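Local atomic coordinates of coiled-coil quantitatively-enriched protein 1 (Schizosaccharomyces pombe, PDB entry 7CUJ), a protein that links telomeres to the meiotic centrosome component pcp1, supports telomere clustering in meiotic prophase, and is required for telomere length regulation and chromosome segregation. Residues A[107-112]-A[281-286]; A[116-121]-A[291-296]; A[15-20]-A[276-281]. One frame throughout, in Å; residues are numbered along the deposited sequence.

Contact 1: residues A[107-112]-A[281-286]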
ATOM      1  N   LEU A 107     -23.987  12.887  25.920  1.00 41.47           N
ATOM      2  CA  LEU A 107     -25.386  13.235  25.728  1.00 44.10           C
ATOM      3  C   LEU A 107     -26.231  12.705  26.884  1.00 47.69           C
ATOM      4  O   LEU A 107     -27.173  13.367  27.314  1.00 49.28           O
ATOM      5  CB  LEU A 107     -25.863  12.692  24.376  1.00 41.69           C
ATOM      6  CG  LEU A 107     -25.358  13.451  23.148  1.00 39.27           C
ATOM      7  CD1 LEU A 107     -25.680  12.691  21.873  1.00 38.50           C
ATOM      8  CD2 LEU A 107     -25.935  14.858  23.088  1.00 38.33           C
ATOM      9  N   GLN A 108     -25.871  11.519  27.391  1.00 51.12           N
ATOM     10  CA  GLN A 108     -26.564  10.901  28.511  1.00 55.62           C
ATOM     11  C   GLN A 108     -26.398  11.765  29.758  1.00 58.27           C
ATOM     12  O   GLN A 108     -27.381  12.100  30.415  1.00 61.54           O
ATOM     13  CB  GLN A 108     -26.010   9.497  28.767  1.00 57.43           C
ATOM     14  CG  GLN A 108     -26.801   8.699  29.795  1.00 62.63           C
ATOM     15  CD  GLN A 108     -25.939   7.680  30.499  1.00 66.26           C
ATOM     16  OE1 GLN A 108     -25.123   8.010  31.357  1.00 68.36           O
ATOM     17  NE2 GLN A 108     -26.122   6.419  30.144  1.00 69.39           N
ATOM     18  N   GLU A 109     -25.143  12.118  30.062  1.00 59.24           N
ATOM     19  CA  GLU A 109     -24.788  12.797  31.299  1.00 62.53           C
ATOM     20  C   GLU A 109     -25.243  14.254  31.260  1.00 61.39           C
ATOM     21  O   GLU A 109     -25.423  14.866  32.311  1.00 66.00           O
ATOM     22  CB  GLU A 109     -23.285  12.697  31.571  1.00 64.06           C
ATOM     23  CG  GLU A 109     -22.798  11.285  31.848  1.00 68.40           C
ATOM     24  CD  GLU A 109     -23.261  10.641  33.147  1.00 74.43           C
ATOM     25  OE1 GLU A 109     -23.651  11.380  34.079  1.00 77.17           O
ATOM     26  OE2 GLU A 109     -23.218   9.396  33.226  1.00 78.36           O
ATOM     27  N   LEU A 110     -25.422  14.798  30.049  1.00 55.91           N
ATOM     28  CA  LEU A 110     -25.886  16.168  29.893  1.00 54.32           C
ATOM     29  C   LEU A 110     -27.311  16.290  30.428  1.00 57.45           C
ATOM     30  O   LEU A 110     -27.581  17.145  31.266  1.00 58.21           O
ATOM     31  CB  LEU A 110     -25.804  16.591  28.422  1.00 49.85           C
ATOM     32  CG  LEU A 110     -26.209  18.037  28.126  1.00 49.70           C
ATOM     33  CD1 LEU A 110     -25.203  19.023  28.703  1.00 48.21           C
ATOM     34  CD2 LEU A 110     -26.377  18.261  26.631  1.00 46.92           C
ATOM     35  N   PHE A 111     -28.205  15.419  29.943  1.00 58.46           N
ATOM     36  CA  PHE A 111     -29.615  15.461  30.303  1.00 62.62           C
ATOM     37  C   PHE A 111     -29.820  14.979  31.739  1.00 66.81           C
ATOM     38  O   PHE A 111     -30.763  15.403  32.403  1.00 68.36           O
ATOM     39  CB  PHE A 111     -30.458  14.687  29.287  1.00 62.96           C
ATOM     40  CG  PHE A 111     -30.574  15.359  27.942  1.00 61.02           C
ATOM     41  CD1 PHE A 111     -31.376  16.477  27.772  1.00 61.75           C
ATOM     42  CD2 PHE A 111     -29.875  14.877  26.845  1.00 59.69           C
ATOM     43  CE1 PHE A 111     -31.478  17.099  26.536  1.00 60.54           C
ATOM     44  CE2 PHE A 111     -29.976  15.500  25.609  1.00 59.04           C
ATOM     45  CZ  PHE A 111     -30.777  16.609  25.457  1.00 59.69           C
ATOM     46  N   LYS A 112     -28.920  14.101  32.200  1.00 70.27           N
ATOM     47  CA  LYS A 112     -28.921  13.578  33.556  1.00 74.95           C
ATOM     48  C   LYS A 112     -28.760  14.725  34.553  1.00 79.27           C
ATOM     49  O   LYS A 112     -29.365  14.708  35.623  1.00 82.34           O
ATOM     50  CB  LYS A 112     -27.777  12.572  33.716  1.00 75.93           C
ATOM     51  CG  LYS A 112     -27.988  11.475  34.752  1.00 80.12           C
ATOM     52  CD  LYS A 112     -26.892  10.432  34.709  1.00 80.62           C
ATOM     53  CE  LYS A 112     -27.334   9.074  35.212  1.00 83.24           C
ATOM     54  NZ  LYS A 112     -26.391   8.009  34.792  1.00 80.76           N
ATOM     55  N   LYS A 281     -13.736  12.420  32.738  1.00 66.48           N
ATOM     56  CA  LYS A 281     -13.579  13.636  31.953  1.00 63.99           C
ATOM     57  C   LYS A 281     -14.895  13.981  31.262  1.00 60.00           C
ATOM     58  O   LYS A 281     -15.290  15.146  31.243  1.00 59.98           O
ATOM     59  CB  LYS A 281     -12.455  13.476  30.923  1.00 64.51           C
ATOM     60  CG  LYS A 281     -11.042  13.448  31.489  1.00 69.91           C
ATOM     61  CD  LYS A 281     -10.028  12.874  30.518  1.00 71.06           C
ATOM     62  CE  LYS A 281      -8.667  12.639  31.140  1.00 74.09           C
ATOM     63  NZ  LYS A 281      -7.770  11.887  30.231  1.00 73.43           N
ATOM     64  N   THR A 282     -15.564  12.958  30.711  1.00 56.87           N
ATOM     65  CA  THR A 282     -16.785  13.129  29.937  1.00 54.29           C
ATOM     66  C   THR A 282     -17.897  13.689  30.823  1.00 55.29           C
ATOM     67  O   THR A 282     -18.637  14.573  30.399  1.00 51.75           O
ATOM     68  CB  THR A 282     -17.196  11.827  29.234  1.00 52.76           C
ATOM     69  OG1 THR A 282     -16.076  11.343  28.491  1.00 51.07           O
ATOM     70  CG2 THR A 282     -18.380  12.001  28.308  1.00 48.53           C
ATOM     71  N   ARG A 283     -17.993  13.168  32.053  1.00 58.25           N
ATOM     72  CA  ARG A 283     -19.010  13.595  33.000  1.00 61.25           C
ATOM     73  C   ARG A 283     -18.752  15.034  33.436  1.00 60.88           C
ATOM     74  O   ARG A 283     -19.686  15.828  33.512  1.00 62.28           O
ATOM     75  CB  ARG A 283     -19.063  12.642  34.199  1.00 66.00           C
ATOM     76  CG  ARG A 283     -19.775  11.335  33.891  1.00 68.21           C
ATOM     77  CD  ARG A 283     -19.583  10.256  34.933  1.00 74.14           C
ATOM     78  NE  ARG A 283     -20.238   9.035  34.485  1.00 76.04           N
ATOM     79  CZ  ARG A 283     -20.416   7.946  35.225  1.00 80.36           C
ATOM     80  NH1 ARG A 283     -19.990   7.910  36.476  1.00 83.79           N
ATOM     81  NH2 ARG A 283     -21.030   6.896  34.708  1.00 81.14           N
ATOM     82  N   ASP A 284     -17.480  15.356  33.703  1.00 60.66           N
ATOM     83  CA  ASP A 284     -17.083  16.682  34.153  1.00 61.57           C
ATOM     84  C   ASP A 284     -17.360  17.713  33.063  1.00 57.00           C
ATOM     85  O   ASP A 284     -17.781  18.830  33.363  1.00 56.21           O
ATOM     86  CB  ASP A 284     -15.635  16.701  34.650  1.00 66.65           C
ATOM     87  CG  ASP A 284     -15.459  16.109  36.041  1.00 73.81           C
ATOM     88  OD1 ASP A 284     -16.295  15.267  36.437  1.00 77.14           O
ATOM     89  OD2 ASP A 284     -14.488  16.499  36.723  1.00 80.83           O
ATOM     90  N   ILE A 285     -17.132  17.327  31.800  1.00 51.94           N
ATOM     91  CA  ILE A 285     -17.446  18.195  30.676  1.00 48.37           C
ATOM     92  C   ILE A 285     -18.963  18.363  30.584  1.00 48.81           C
ATOM     93  O   ILE A 285     -19.445  19.466  30.342  1.00 48.28           O
ATOM     94  CB  ILE A 285     -16.818  17.685  29.360  1.00 44.97           C
ATOM     95  CG1 ILE A 285     -15.295  17.847  29.362  1.00 45.61           C
ATOM     96  CG2 ILE A 285     -17.441  18.377  28.156  1.00 41.10           C
ATOM     97  CD1 ILE A 285     -14.578  16.981  28.349  1.00 43.61           C
ATOM     98  N   ALA A 286     -19.699  17.267  30.812  1.00 49.57           N
ATOM     99  CA  ALA A 286     -21.149  17.254  30.688  1.00 51.52           C
ATOM    100  C   ALA A 286     -21.801  18.101  31.780  1.00 54.06           C
ATOM    101  O   ALA A 286     -22.733  18.854  31.501  1.00 54.48           O
ATOM    102  CB  ALA A 286     -21.661  15.834  30.707  1.00 50.82           C
TER

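Contact 2: residues A[116-121]-A[291-296]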
ATOM      1  N   PRO A 116     -35.504  18.079  34.902  1.00112.44           N
ATOM      2  CA  PRO A 116     -36.747  18.566  34.297  1.00110.87           C
ATOM      3  C   PRO A 116     -36.981  20.074  34.398  1.00110.33           C
ATOM      4  O   PRO A 116     -38.001  20.571  33.922  1.00107.36           O
ATOM      5  CB  PRO A 116     -37.819  17.806  35.095  1.00112.29           C
ATOM      6  CG  PRO A 116     -37.219  17.659  36.478  1.00112.71           C
ATOM      7  CD  PRO A 116     -35.722  17.553  36.263  1.00112.61           C
ATOM      8  N   SER A 117     -36.032  20.793  35.012  1.00109.03           N
ATOM      9  CA  SER A 117     -36.133  22.235  35.185  1.00107.47           C
ATOM     10  C   SER A 117     -35.973  22.943  33.841  1.00106.12           C
ATOM     11  O   SER A 117     -36.824  23.741  33.452  1.00107.10           O
ATOM     12  CB  SER A 117     -35.139  22.735  36.207  1.00107.90           C
ATOM     13  OG  SER A 117     -33.813  22.367  35.853  1.00104.57           O
ATOM     14  N   TYR A 118     -34.876  22.626  33.141  1.00103.47           N
ATOM     15  CA  TYR A 118     -34.528  23.213  31.856  1.00 98.28           C
ATOM     16  C   TYR A 118     -35.603  22.878  30.826  1.00 97.68           C
ATOM     17  O   TYR A 118     -36.107  21.755  30.798  1.00 91.69           O
ATOM     18  CB  TYR A 118     -33.162  22.684  31.413  1.00 95.23           C
ATOM     19  CG  TYR A 118     -32.554  23.347  30.202  1.00 91.08           C
ATOM     20  CD1 TYR A 118     -31.818  24.518  30.319  1.00 90.21           C
ATOM     21  CD2 TYR A 118     -32.688  22.790  28.939  1.00 89.12           C
ATOM     22  CE1 TYR A 118     -31.245  25.128  29.214  1.00 87.57           C
ATOM     23  CE2 TYR A 118     -32.116  23.384  27.824  1.00 87.00           C
ATOM     24  CZ  TYR A 118     -31.394  24.558  27.961  1.00 86.53           C
ATOM     25  OH  TYR A 118     -30.831  25.152  26.867  1.00 84.62           O
ATOM     26  N   SER A 119     -35.938  23.860  29.976  1.00 99.45           N
ATOM     27  CA  SER A 119     -37.005  23.700  28.999  1.00100.70           C
ATOM     28  C   SER A 119     -36.729  24.494  27.720  1.00 99.92           C
ATOM     29  O   SER A 119     -37.509  25.368  27.343  1.00108.47           O
ATOM     30  CB  SER A 119     -38.356  24.030  29.597  1.00101.72           C
ATOM     31  OG  SER A 119     -38.385  25.360  30.095  1.00 99.67           O
ATOM     32  N   LYS A 120     -35.611  24.167  27.059  1.00 94.18           N
ATOM     33  CA  LYS A 120     -35.330  24.601  25.699  1.00 87.04           C
ATOM     34  C   LYS A 120     -35.251  23.356  24.818  1.00 78.49           C
ATOM     35  O   LYS A 120     -34.849  22.293  25.284  1.00 71.11           O
ATOM     36  CB  LYS A 120     -34.022  25.399  25.657  1.00 89.51           C
ATOM     37  CG  LYS A 120     -33.672  26.053  24.325  1.00 91.11           C
ATOM     38  CD  LYS A 120     -32.242  26.552  24.277  1.00 91.38           C
ATOM     39  CE  LYS A 120     -32.032  27.691  23.302  1.00 92.82           C
ATOM     40  NZ  LYS A 120     -30.633  28.177  23.318  1.00 96.69           N
ATOM     41  N   THR A 121     -35.644  23.502  23.547  1.00 76.65           N
ATOM     42  CA  THR A 121     -35.713  22.381  22.622  1.00 77.41           C
ATOM     43  C   THR A 121     -34.379  22.241  21.890  1.00 72.65           C
ATOM     44  O   THR A 121     -33.942  23.173  21.216  1.00 71.94           O
ATOM     45  CB  THR A 121     -36.894  22.541  21.653  1.00 81.21           C
ATOM     46  OG1 THR A 121     -36.680  23.721  20.876  1.00 84.46           O
ATOM     47  CG2 THR A 121     -38.233  22.632  22.353  1.00 81.82           C
ATOM     48  N   THR A 291     -24.606  22.974  33.506  1.00 59.92           N
ATOM     49  CA  THR A 291     -24.543  24.111  34.410  1.00 61.22           C
ATOM     50  C   THR A 291     -24.532  25.404  33.601  1.00 60.84           C
ATOM     51  O   THR A 291     -25.239  26.351  33.932  1.00 65.23           O
ATOM     52  CB  THR A 291     -23.318  24.012  35.328  1.00 62.11           C
ATOM     53  OG1 THR A 291     -23.374  22.750  35.994  1.00 62.63           O
ATOM     54  CG2 THR A 291     -23.239  25.126  36.349  1.00 65.12           C
ATOM     55  N   TRP A 292     -23.737  25.413  32.525  1.00 58.40           N
ATOM     56  CA  TRP A 292     -23.569  26.584  31.683  1.00 57.26           C
ATOM     57  C   TRP A 292     -24.879  26.956  30.987  1.00 59.66           C
ATOM     58  O   TRP A 292     -25.212  28.137  30.898  1.00 62.01           O
ATOM     59  CB  TRP A 292     -22.436  26.363  30.676  1.00 53.92           C
ATOM     60  CG  TRP A 292     -22.232  27.535  29.771  1.00 53.02           C
ATOM     61  CD1 TRP A 292     -21.622  28.714  30.086  1.00 54.19           C
ATOM     62  CD2 TRP A 292     -22.659  27.652  28.402  1.00 51.93           C
ATOM     63  NE1 TRP A 292     -21.633  29.554  29.006  1.00 54.54           N
ATOM     64  CE2 TRP A 292     -22.259  28.931  27.957  1.00 53.10           C
ATOM     65  CE3 TRP A 292     -23.329  26.806  27.510  1.00 49.97           C
ATOM     66  CZ2 TRP A 292     -22.507  29.379  26.660  1.00 52.47           C
ATOM     67  CZ3 TRP A 292     -23.578  27.250  26.229  1.00 49.49           C
ATOM     68  CH2 TRP A 292     -23.172  28.520  25.813  1.00 50.90           C
ATOM     69  N   LEU A 293     -25.606  25.943  30.496  1.00 57.41           N
ATOM     70  CA  LEU A 293     -26.850  26.150  29.766  1.00 57.75           C
ATOM     71  C   LEU A 293     -27.945  26.663  30.703  1.00 60.24           C
ATOM     72  O   LEU A 293     -28.798  27.446  30.289  1.00 59.18           O
ATOM     73  CB  LEU A 293     -27.275  24.837  29.100  1.00 54.07           C
ATOM     74  CG  LEU A 293     -26.521  24.453  27.827  1.00 50.99           C
ATOM     75  CD1 LEU A 293     -26.753  22.988  27.492  1.00 47.57           C
ATOM     76  CD2 LEU A 293     -26.937  25.333  26.658  1.00 50.00           C
ATOM     77  N   LYS A 294     -27.908  26.204  31.963  1.00 62.88           N
ATOM     78  CA  LYS A 294     -28.873  26.587  32.981  1.00 66.04           C
ATOM     79  C   LYS A 294     -28.759  28.081  33.277  1.00 69.23           C
ATOM     80  O   LYS A 294     -29.752  28.715  33.622  1.00 71.34           O
ATOM     81  CB  LYS A 294     -28.629  25.802  34.275  1.00 69.16           C
ATOM     82  CG  LYS A 294     -28.996  24.325  34.241  1.00 66.96           C
ATOM     83  CD  LYS A 294     -28.553  23.611  35.497  1.00 70.18           C
ATOM     84  CE  LYS A 294     -28.814  22.123  35.464  1.00 70.18           C
ATOM     85  NZ  LYS A 294     -28.217  21.442  36.635  1.00 73.25           N
ATOM     86  N   ASN A 295     -27.542  28.623  33.134  1.00 68.41           N
ATOM     87  CA  ASN A 295     -27.229  29.990  33.519  1.00 69.45           C
ATOM     88  C   ASN A 295     -27.179  30.896  32.287  1.00 69.64           C
ATOM     89  O   ASN A 295     -26.298  31.746  32.176  1.00 72.52           O
ATOM     90  CB  ASN A 295     -25.933  30.068  34.338  1.00 69.06           C
ATOM     91  CG  ASN A 295     -25.875  29.108  35.509  1.00 68.30           C
ATOM     92  OD1 ASN A 295     -26.855  28.436  35.828  1.00 69.48           O
ATOM     93  ND2 ASN A 295     -24.722  29.032  36.156  1.00 66.05           N
ATOM     94  N   GLY A 296     -28.123  30.701  31.358  1.00 67.63           N
ATOM     95  CA  GLY A 296     -28.414  31.668  30.308  1.00 69.66           C
ATOM     96  C   GLY A 296     -27.381  31.711  29.184  1.00 69.28           C
ATOM     97  O   GLY A 296     -27.316  32.693  28.448  1.00 71.49           O
TER

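Contact 3: residues A[15-20]-A[276-281]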
ATOM      1  N   GLY A  15     -14.640  19.198  23.047  1.00 30.96           N
ATOM      2  CA  GLY A  15     -13.630  18.179  22.821  1.00 30.07           C
ATOM      3  C   GLY A  15     -13.858  16.964  23.714  1.00 31.01           C
ATOM      4  O   GLY A  15     -13.802  17.069  24.936  1.00 34.06           O
ATOM      5  N   LEU A  16     -14.105  15.814  23.078  1.00 29.67           N
ATOM      6  CA  LEU A  16     -14.363  14.566  23.777  1.00 30.67           C
ATOM      7  C   LEU A  16     -13.318  13.537  23.359  1.00 30.87           C
ATOM      8  O   LEU A  16     -12.991  13.427  22.177  1.00 30.84           O
ATOM      9  CB  LEU A  16     -15.769  14.077  23.415  1.00 29.06           C
ATOM     10  CG  LEU A  16     -16.928  14.928  23.934  1.00 29.56           C
ATOM     11  CD1 LEU A  16     -18.221  14.564  23.222  1.00 28.13           C
ATOM     12  CD2 LEU A  16     -17.090  14.765  25.437  1.00 30.72           C
ATOM     13  N   PRO A  17     -12.774  12.738  24.305  1.00 32.89           N
ATOM     14  CA  PRO A  17     -11.689  11.810  23.983  1.00 33.22           C
ATOM     15  C   PRO A  17     -12.184  10.560  23.258  1.00 31.86           C
ATOM     16  O   PRO A  17     -13.318  10.128  23.454  1.00 31.22           O
ATOM     17  CB  PRO A  17     -11.124  11.447  25.365  1.00 35.46           C
ATOM     18  CG  PRO A  17     -12.313  11.575  26.301  1.00 36.84           C
ATOM     19  CD  PRO A  17     -13.169  12.686  25.723  1.00 34.44           C
ATOM     20  N   MET A  18     -11.312   9.989  22.418  1.00 31.39           N
ATOM     21  CA  MET A  18     -11.612   8.749  21.720  1.00 31.05           C
ATOM     22  C   MET A  18     -11.318   7.567  22.642  1.00 30.27           C
ATOM     23  O   MET A  18     -10.441   7.639  23.502  1.00 30.32           O
ATOM     24  CB  MET A  18     -10.775   8.602  20.443  1.00 31.33           C
ATOM     25  CG  MET A  18     -10.989   9.706  19.428  1.00 32.52           C
ATOM     26  SD  MET A  18     -10.336   9.247  17.799  1.00 33.40           S
ATOM     27  CE  MET A  18     -11.816   8.589  17.036  1.00 35.00           C
ATOM     28  N   SER A  19     -12.060   6.475  22.433  1.00 29.33           N
ATOM     29  CA  SER A  19     -11.856   5.235  23.164  1.00 32.04           C
ATOM     30  C   SER A  19     -10.627   4.510  22.618  1.00 32.38           C
ATOM     31  O   SER A  19     -10.125   4.855  21.550  1.00 30.80           O
ATOM     32  CB  SER A  19     -13.080   4.370  23.065  1.00 31.97           C
ATOM     33  OG  SER A  19     -13.546   4.319  21.726  1.00 31.05           O
ATOM     34  N   ALA A  20     -10.164   3.494  23.359  1.00 35.37           N
ATOM     35  CA  ALA A  20      -9.032   2.678  22.946  1.00 35.71           C
ATOM     36  C   ALA A  20      -9.323   2.022  21.597  1.00 34.66           C
ATOM     37  O   ALA A  20      -8.437   1.942  20.747  1.00 34.75           O
ATOM     38  CB  ALA A  20      -8.702   1.657  24.009  1.00 37.95           C
ATOM     39  N   SER A 276     -11.623   4.363  32.554  1.00 82.54           N
ATOM     40  CA  SER A 276     -12.056   5.026  33.775  1.00 82.54           C
ATOM     41  C   SER A 276     -11.926   6.542  33.630  1.00 78.31           C
ATOM     42  O   SER A 276     -12.873   7.274  33.908  1.00 76.83           O
ATOM     43  CB  SER A 276     -11.294   4.514  34.972  1.00 85.18           C
ATOM     44  OG  SER A 276      -9.902   4.737  34.818  1.00 85.04           O
ATOM     45  N   SER A 277     -10.752   6.989  33.165  1.00 76.28           N
ATOM     46  CA  SER A 277     -10.415   8.401  33.075  1.00 75.17           C
ATOM     47  C   SER A 277     -11.273   9.116  32.030  1.00 70.47           C
ATOM     48  O   SER A 277     -11.630  10.276  32.225  1.00 70.50           O
ATOM     49  CB  SER A 277      -8.939   8.602  32.826  1.00 75.78           C
ATOM     50  OG  SER A 277      -8.492   7.812  31.736  1.00 76.03           O
ATOM     51  N   ILE A 278     -11.599   8.416  30.933  1.00 65.84           N
ATOM     52  CA  ILE A 278     -12.445   8.954  29.876  1.00 60.58           C
ATOM     53  C   ILE A 278     -13.819   9.294  30.452  1.00 60.11           C
ATOM     54  O   ILE A 278     -14.347  10.374  30.194  1.00 56.24           O
ATOM     55  CB  ILE A 278     -12.535   7.986  28.676  1.00 57.83           C
ATOM     56  CG1 ILE A 278     -11.234   7.964  27.868  1.00 57.31           C
ATOM     57  CG2 ILE A 278     -13.733   8.316  27.794  1.00 52.87           C
ATOM     58  CD1 ILE A 278     -11.135   6.829  26.873  1.00 55.85           C
ATOM     59  N   THR A 279     -14.375   8.365  31.240  1.00 63.91           N
ATOM     60  CA  THR A 279     -15.695   8.512  31.834  1.00 66.19           C
ATOM     61  C   THR A 279     -15.730   9.728  32.758  1.00 65.81           C
ATOM     62  O   THR A 279     -16.684  10.502  32.715  1.00 62.80           O
ATOM     63  CB  THR A 279     -16.124   7.232  32.565  1.00 70.58           C
ATOM     64  OG1 THR A 279     -15.796   6.112  31.741  1.00 73.03           O
ATOM     65  CG2 THR A 279     -17.599   7.209  32.904  1.00 71.96           C
ATOM     66  N   GLU A 280     -14.684   9.879  33.584  1.00 68.35           N
ATOM     67  CA  GLU A 280     -14.560  10.986  34.520  1.00 71.21           C
ATOM     68  C   GLU A 280     -14.591  12.311  33.763  1.00 68.78           C
ATOM     69  O   GLU A 280     -15.367  13.201  34.106  1.00 69.37           O
ATOM     70  CB  GLU A 280     -13.251  10.890  35.307  1.00 74.62           C
ATOM     71  CG  GLU A 280     -13.315   9.973  36.512  1.00 79.14           C
ATOM     72  CD  GLU A 280     -11.977   9.795  37.211  1.00 84.71           C
ATOM     73  OE1 GLU A 280     -11.881  10.157  38.400  1.00 88.09           O
ATOM     74  OE2 GLU A 280     -11.034   9.291  36.565  1.00 85.47           O
ATOM     75  N   LYS A 281     -13.736  12.420  32.738  1.00 66.48           N
ATOM     76  CA  LYS A 281     -13.579  13.636  31.953  1.00 63.99           C
ATOM     77  C   LYS A 281     -14.895  13.981  31.262  1.00 60.00           C
ATOM     78  O   LYS A 281     -15.290  15.146  31.243  1.00 59.98           O
ATOM     79  CB  LYS A 281     -12.455  13.476  30.923  1.00 64.51           C
ATOM     80  CG  LYS A 281     -11.042  13.448  31.489  1.00 69.91           C
ATOM     81  CD  LYS A 281     -10.028  12.874  30.518  1.00 71.06           C
ATOM     82  CE  LYS A 281      -8.667  12.639  31.140  1.00 74.09           C
ATOM     83  NZ  LYS A 281      -7.770  11.887  30.231  1.00 73.43           N
TER

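Contact 1: residues A[107-112]-A[281-286]
Glu109 and Arg283 meet across two helices, 102-112 and 275-294, whose segments cross at -42° with their axes 8.6 Å apart at closest approach. The small side chain of Ala286 lets the backbones come close, leaving only 4.9 Å between Leu110 CA and Ala286 CA. Glu109 can be followed outward from this point. Its CB rests on the methyl of the alanine, 3.6 Å from Ala286 CB. The next methylene lies alongside the arginine, Glu109 CG being 3.6 Å from Arg283 CG. There the chain bends (chi2 -68°), which folds the carboxylate over Arg283 CG and toward NE. The carboxylate carbon sits over that methylene, and OE1 has Arg283 CG as its nearest neighbour across the contact. At the tip the other oxygen, Glu109 OE2, forms a salt bridge 3.3 Å from Arg283 NE, with NH2 slightly farther off. Carboxylate and guanidinium planes are turned 46° apart, so this is a skewed, single-oxygen pairing and not a flat two-pronged one. Lys112, one turn on, makes a long salt bridge from its NZ to the same oxygen, 3.8 Å from Glu109 OE2. On the other flank Leu110 CD1 touches Ala286 O at 3.7 Å, and the leucine continues onto Val289 and Ala290 of helix 275-294. The contact is thus apolar at its base and ionic at its outer edge: one carboxylate draws on two cations, which probably offsets the repulsion between Lys112 and Arg283.

Contact 2: residues A[116-121]-A[291-296]
Tyr118 lays the edge of its ring against Leu293 in the last turn of helix 275-294, and this is the tight part of the contact. Its CE1 comes up to the backbone carbonyl, 3.5 Å from Leu293 O, which lies near the ring plane. The same ring carbon also meets the leucine side chain, Tyr118 CE1 being 4.0 Å from Leu293 CB. Farther along the ring, the hydroxyl reaches a methyl, with Tyr118 OH 3.9 Å from Leu293 CD2. A chi1 of -171° sets the ring opposite the backbone N, which carries it from the loop to the helix end. The price is a buried hydroxyl that finds no polar partner in the model. Leu293 also touches Leu207.

Toward solvent the fit is much looser. The nearest approach of the exposed Lys294 is its backbone N, 4.5 Å from Tyr118 CE1, while its extended side chain carries NZ to a hydrogen bond with Asn113 O. The helix ends at this lysine. Separately, Lys120 NZ pairs in a salt bridge with Glu297, just beyond the segment. An aromatic from the loop thus covers the C-terminal end of helix 275-294, joining it to the connection before strand 121-126 of the parallel sheet, in an alpha/beta domain that is one part of the longer protein.

Contact 3: residues A[15-20]-A[276-281]
The loop leading from strand 11-16, the outermost strand at one side of the parallel sheet within this chain, to helix 20-32 is where Ile278 of helix 275-294 packs. Pro17 meets it first. The proline's CG lies against the two branches at the isoleucine's fork, 3.9 Å from Ile278 CG2 and 4.1 Å from Ile278 CG1, and the two side chains run past each other in opposite directions. The longer branch goes on alone: with CD1 extended away from CA (chi2 167°), it reaches the loop backbone, Ile278 CD1 lying 3.5 Å from Met18 O and 4.1 Å from Ser19 CA. The Met18 side chain turns away, onto His213 and Ser216. Ser19 holds the N-cap position of helix 20-32; its OG is bonded to the carbonyl of Asn100, while its backbone N donates to Gln22 OE1. Replacing Ile278 with an alanine would probably leave Pro17 CG without its apolar partner and open a gap beside Met18 O and Ser19 CA.

Polar groups of the loop are served by other parts of the fold: Pro17 O by Ser102 OG, Met18 O by Arg23 NH1. Across the contact itself attraction is therefore apolar, and it depends on the fit of a branched side chain to the loop, with polar bonding left to the neighbours.

Overall arrangement
All three contacts use helix 275-294, each at a different level. Contact 3 sits near its start and contact 1 follows directly, the two sharing Lys281 and touching where Ile285 CD1 packs on Gly15 O, 3.5 Å away. Contact 2 lies at the C-terminal end, its centre about 24 Å from that of contact 3. Contacts 1 and 3 are largely buried, whereas contact 2 is partly exposed and farthest from the chain's centre. Chemistry changes with place: apolar packing on a strand-to-helix loop in contact 3, helix against helix with an ionic outer edge in contact 1, and an aromatic edge on a helix end in contact 2.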